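Local atomic coordinates of ribosomal RNA small subunit methyltransferase E (Neisseria gonorrhoeae, PDB entry 5VM8), a protein that probably methylates a uridine of 16S ribosomal RNA at N3, using S-adenosyl methionine as the methyl donor. Residues 82-94 / 109-122. Residues are numbered along the deposited sequence; the frame is centred on the assembly and turned at random.
Sequences PLNITLIQSISSG and VTAIQPVISERCIV
Ile91 wedges its side chain between Pro114 of strand 111-116, which runs parallel to strand 85-90, and Cys120 and Val122 in the chain that follows. Its CD1 reaches Pro114 CB at 3.5 Å, its CG2 abuts Val122 CB at 3.8 Å, the two side chains crossing near a right angle, and its CB faces Cys120 SG. With CG1 set beside the backbone N (chi1 -50°), the branch that ends in CD1 passes over the carbonyl oxygen of Val115 toward the proline; Trp136 of helix 128-147 covers both Ile91 and Pro114. On the sheet face of Ile88, Val115 CG1 meets Ile88 CG2 at 3.6 Å. Alongside these side chains the two backbones hydrogen-bond in parallel: Gln113 N to Leu87 O is 2.9 Å and nearly straight (170°), and Ile91 N closes the pairing on Val115 O at 2.8 Å. At the far end Ile85 O accepts from both Thr110 N and Ala111 N, while Thr110 OG1 donates to Asn84 OD1 at 3.0 Å from above the amide's carbonyl plane. Helix 94-106 makes this a beta-alpha-beta crossover within the parallel sheet of the SPOUT methyltransferase domain. Backbone bonds thus set the strand register, while Ile91 ties the paired strands to Cys120 and Val122 by apolar contact.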
loop_
_atom_site.group_PDB
_atom_site.type_symbol
_atom_site.label_atom_id
_atom_site.label_comp_id
_atom_site.label_asym_id
_atom_site.label_seq_id
_atom_site.Cartn_x
_atom_site.Cartn_y
_atom_site.Cartn_z
ATOM N N PRO A 82 2.899 5.375 12.833
ATOM C CA PRO A 82 1.917 6.397 13.213
ATOM C C PRO A 82 1.829 7.505 12.196
ATOM O O PRO A 82 0.901 8.324 12.270
ATOM C CB PRO A 82 2.459 6.918 14.552
ATOM C CG PRO A 82 3.928 6.726 14.452
ATOM C CD PRO A 82 4.151 5.496 13.602
ATOM N N LEU A 83 2.788 7.557 11.272
ATOM C CA LEU A 83 2.794 8.524 10.187
ATOM C C LEU A 83 1.810 8.083 9.105
ATOM O O LEU A 83 1.809 6.921 8.682
ATOM C CB LEU A 83 4.203 8.648 9.616
ATOM C CG LEU A 83 4.482 9.734 8.586
ATOM C CD1 LEU A 83 4.166 11.108 9.196
ATOM C CD2 LEU A 83 5.942 9.656 8.114
ATOM N N ASN A 84 0.987 9.014 8.654
ATOM C CA ASN A 84 -0.032 8.768 7.643
ATOM C C ASN A 84 0.479 9.239 6.279
ATOM O O ASN A 84 0.636 10.436 6.053
ATOM C CB ASN A 84 -1.312 9.494 8.047
ATOM C CG ASN A 84 -2.515 8.994 7.321
ATOM O OD1 ASN A 84 -2.518 8.899 6.103
ATOM N ND2 ASN A 84 -3.558 8.684 8.060
ATOM N N ILE A 85 0.769 8.302 5.379
ATOM C CA ILE A 85 1.288 8.603 4.042
ATOM C C ILE A 85 0.343 8.029 2.993
ATOM O O ILE A 85 0.185 6.809 2.901
ATOM C CB ILE A 85 2.694 8.025 3.820
ATOM C CG1 ILE A 85 3.653 8.468 4.919
ATOM C CG2 ILE A 85 3.211 8.432 2.432
ATOM C CD1 ILE A 85 4.904 7.595 4.995
ATOM N N THR A 86 -0.224 8.895 2.153
ATOM C CA THR A 86 -0.923 8.464 0.944
ATOM C C THR A 86 0.042 8.621 -0.223
ATOM O O THR A 86 0.504 9.731 -0.502
ATOM C CB THR A 86 -2.194 9.280 0.691
ATOM O OG1 THR A 86 -3.113 9.109 1.778
ATOM C CG2 THR A 86 -2.860 8.906 -0.656
ATOM N N LEU A 87 0.302 7.526 -0.927
ATOM C CA LEU A 87 1.094 7.543 -2.153
ATOM C C LEU A 87 0.131 7.728 -3.319
ATOM O O LEU A 87 -0.691 6.854 -3.596
ATOM C CB LEU A 87 1.886 6.246 -2.299
ATOM C CG LEU A 87 2.512 5.924 -3.665
ATOM C CD1 LEU A 87 3.442 7.034 -4.154
ATOM C CD2 LEU A 87 3.246 4.566 -3.602
ATOM N N ILE A 88 0.188 8.889 -3.965
ATOM C CA ILE A 88 -0.508 9.109 -5.225
ATOM C C ILE A 88 0.473 8.782 -6.342
ATOM O O ILE A 88 1.372 9.581 -6.631
ATOM C CB ILE A 88 -1.013 10.553 -5.370
ATOM C CG1 ILE A 88 -1.966 10.947 -4.240
ATOM C CG2 ILE A 88 -1.754 10.723 -6.715
ATOM C CD1 ILE A 88 -2.600 12.301 -4.478
ATOM N N GLN A 89 0.219 7.669 -7.035
ATOM C CA GLN A 89 1.113 7.078 -8.024
ATOM C C GLN A 89 0.452 7.077 -9.400
ATOM O O GLN A 89 -0.605 6.463 -9.585
ATOM C CB GLN A 89 1.459 5.636 -7.626
ATOM C CG GLN A 89 2.323 4.899 -8.640
ATOM C CD GLN A 89 3.702 5.511 -8.735
ATOM O OE1 GLN A 89 4.433 5.533 -7.738
ATOM N NE2 GLN A 89 4.061 6.049 -9.916
ATOM N N SER A 90 1.098 7.713 -10.370
ATOM C CA SER A 90 0.648 7.602 -11.749
ATOM C C SER A 90 0.860 6.191 -12.268
ATOM O O SER A 90 1.926 5.603 -12.063
ATOM C CB SER A 90 1.389 8.569 -12.660
ATOM O OG SER A 90 1.454 9.828 -12.052
ATOM N N ILE A 91 -0.160 5.670 -12.965
ATOM C CA ILE A 91 -0.140 4.298 -13.448
ATOM C C ILE A 91 1.099 4.093 -14.291
ATOM O O ILE A 91 1.365 4.875 -15.210
ATOM C CB ILE A 91 -1.381 3.984 -14.285
ATOM C CG1 ILE A 91 -2.666 4.403 -13.574
ATOM C CG2 ILE A 91 -1.423 2.514 -14.591
ATOM C CD1 ILE A 91 -2.913 3.649 -12.339
ATOM N N SER A 92 1.906 3.099 -13.916
ATOM C CA SER A 92 3.069 2.673 -14.672
ATOM C C SER A 92 2.934 1.198 -15.047
ATOM O O SER A 92 2.072 0.477 -14.521
ATOM C CB SER A 92 4.331 2.905 -13.854
ATOM O OG SER A 92 4.272 4.206 -13.332
ATOM N N SER A 93 3.753 0.759 -16.003
ATOM C CA SER A 93 3.629 -0.602 -16.527
ATOM C C SER A 93 4.424 -1.608 -15.701
ATOM O O SER A 93 5.466 -1.291 -15.122
ATOM C CB SER A 93 4.037 -0.719 -18.001
ATOM O OG SER A 93 5.424 -0.804 -18.207
ATOM N N GLY A 94 3.879 -2.819 -15.635
ATOM C CA GLY A 94 4.425 -4.002 -14.999
ATOM C C GLY A 94 5.200 -3.928 -13.703
ATOM O O GLY A 94 4.648 -3.572 -12.660
ATOM N N VAL A 109 3.249 2.463 3.912
ATOM C CA VAL A 109 2.340 3.446 3.330
ATOM C C VAL A 109 0.915 3.131 3.776
ATOM O O VAL A 109 0.548 1.959 3.945
ATOM C CB VAL A 109 2.505 3.450 1.797
ATOM C CG1 VAL A 109 1.749 2.285 1.134
ATOM C CG2 VAL A 109 2.120 4.767 1.210
ATOM N N THR A 110 0.119 4.175 4.035
ATOM C CA THR A 110 -1.211 3.946 4.602
ATOM C C THR A 110 -2.310 3.891 3.552
ATOM O O THR A 110 -3.350 3.282 3.805
ATOM C CB THR A 110 -1.588 4.999 5.655
ATOM O OG1 THR A 110 -2.273 6.088 5.024
ATOM C CG2 THR A 110 -0.379 5.510 6.365
ATOM N N ALA A 111 -2.123 4.515 2.392
ATOM C CA ALA A 111 -3.102 4.413 1.320
ATOM C C ALA A 111 -2.413 4.685 -0.007
ATOM O O ALA A 111 -1.366 5.328 -0.065
ATOM C CB ALA A 111 -4.271 5.385 1.529
ATOM N N ILE A 112 -3.028 4.190 -1.076
ATOM C CA ILE A 112 -2.495 4.290 -2.426
ATOM C C ILE A 112 -3.615 4.737 -3.360
ATOM O O ILE A 112 -4.694 4.131 -3.388
ATOM C CB ILE A 112 -1.881 2.958 -2.898
ATOM C CG1 ILE A 112 -0.667 2.606 -2.032
ATOM C CG2 ILE A 112 -1.495 3.049 -4.370
ATOM C CD1 ILE A 112 -0.395 1.098 -1.911
ATOM N N GLN A 113 -3.371 5.827 -4.086
ATOM C CA GLN A 113 -4.324 6.417 -5.022
ATOM C C GLN A 113 -3.698 6.338 -6.406
ATOM O O GLN A 113 -2.908 7.209 -6.789
ATOM C CB GLN A 113 -4.667 7.858 -4.631
ATOM C CG GLN A 113 -5.612 8.588 -5.593
ATOM C CD GLN A 113 -6.980 7.941 -5.704
ATOM O OE1 GLN A 113 -7.860 8.161 -4.862
ATOM N NE2 GLN A 113 -7.165 7.123 -6.739
ATOM N N PRO A 114 -3.992 5.296 -7.178
ATOM C CA PRO A 114 -3.489 5.241 -8.556
ATOM C C PRO A 114 -4.193 6.271 -9.422
ATOM O O PRO A 114 -5.412 6.450 -9.330
ATOM C CB PRO A 114 -3.835 3.818 -9.003
ATOM C CG PRO A 114 -5.046 3.462 -8.184
ATOM C CD PRO A 114 -4.898 4.177 -6.864
ATOM N N VAL A 115 -3.429 6.934 -10.286
ATOM C CA VAL A 115 -3.989 7.999 -11.110
ATOM C C VAL A 115 -3.481 7.866 -12.532
ATOM O O VAL A 115 -2.367 7.398 -12.784
ATOM C CB VAL A 115 -3.681 9.443 -10.629
ATOM C CG1 VAL A 115 -4.172 9.690 -9.221
ATOM C CG2 VAL A 115 -2.214 9.773 -10.801
ATOM N N ILE A 116 -4.316 8.311 -13.460
ATOM C CA ILE A 116 -3.932 8.420 -14.856
ATOM C C ILE A 116 -3.381 9.819 -15.054
ATOM O O ILE A 116 -4.050 10.806 -14.735
ATOM C CB ILE A 116 -5.117 8.170 -15.794
ATOM C CG1 ILE A 116 -5.864 6.893 -15.385
ATOM C CG2 ILE A 116 -4.596 8.108 -17.221
ATOM C CD1 ILE A 116 -7.140 6.676 -16.150
ATOM N N SER A 117 -2.136 9.905 -15.483
ATOM C CA SER A 117 -1.530 11.166 -15.854
ATOM C C SER A 117 -1.311 11.150 -17.357
ATOM O O SER A 117 -1.635 10.182 -18.048
ATOM C CB SER A 117 -0.227 11.422 -15.081
ATOM O OG SER A 117 0.833 10.620 -15.553
ATOM N N GLU A 118 -0.777 12.257 -17.858
ATOM C CA GLU A 118 -0.689 12.452 -19.295
ATOM C C GLU A 118 0.102 11.334 -19.954
ATOM O O GLU A 118 -0.328 10.766 -20.969
ATOM C CB GLU A 118 -0.040 13.808 -19.576
ATOM C CG GLU A 118 0.305 14.055 -21.019
ATOM C CD GLU A 118 -0.853 14.593 -21.812
ATOM O OE1 GLU A 118 -1.932 14.782 -21.212
ATOM O OE2 GLU A 118 -0.679 14.820 -23.031
ATOM N N ARG A 119 1.257 10.994 -19.379
ATOM C CA ARG A 119 2.179 10.059 -20.003
ATOM C C ARG A 119 1.933 8.606 -19.600
ATOM O O ARG A 119 2.842 7.785 -19.698
ATOM C CB ARG A 119 3.618 10.485 -19.726
ATOM C CG ARG A 119 3.943 11.764 -20.486
ATOM C CD ARG A 119 5.293 12.315 -20.101
ATOM N NE ARG A 119 5.473 13.642 -20.672
ATOM C CZ ARG A 119 6.538 14.407 -20.480
ATOM N NH1 ARG A 119 7.526 13.983 -19.712
ATOM N NH2 ARG A 119 6.607 15.597 -21.046
ATOM N N CYS A 120 0.709 8.275 -19.208
ATOM C CA CYS A 120 0.329 6.894 -18.980
ATOM C C CYS A 120 0.375 6.096 -20.279
ATOM O O CYS A 120 -0.225 6.488 -21.282
ATOM C CB CYS A 120 -1.069 6.843 -18.376
ATOM S SG CYS A 120 -1.613 5.190 -18.010
ATOM N N ILE A 121 1.076 4.960 -20.247
ATOM C CA ILE A 121 1.199 4.026 -21.357
ATOM C C ILE A 121 0.576 2.671 -21.018
ATOM O O ILE A 121 0.837 1.680 -21.696
ATOM C CB ILE A 121 2.667 3.861 -21.791
ATOM C CG1 ILE A 121 3.516 3.408 -20.592
ATOM C CG2 ILE A 121 3.174 5.144 -22.427
ATOM C CD1 ILE A 121 5.028 3.449 -20.802
ATOM N N VAL A 122 -0.263 2.616 -19.991
ATOM C CA VAL A 122 -0.917 1.382 -19.597
ATOM C C VAL A 122 -2.335 1.394 -20.153
ATOM O O VAL A 122 -3.095 2.356 -19.964
ATOM C CB VAL A 122 -0.921 1.189 -18.066
ATOM C CG1 VAL A 122 -1.799 -0.007 -17.691
ATOM C CG2 VAL A 122 0.513 0.985 -17.521
HETATM O O HOH W 1 2.424 4.368 -17.720
#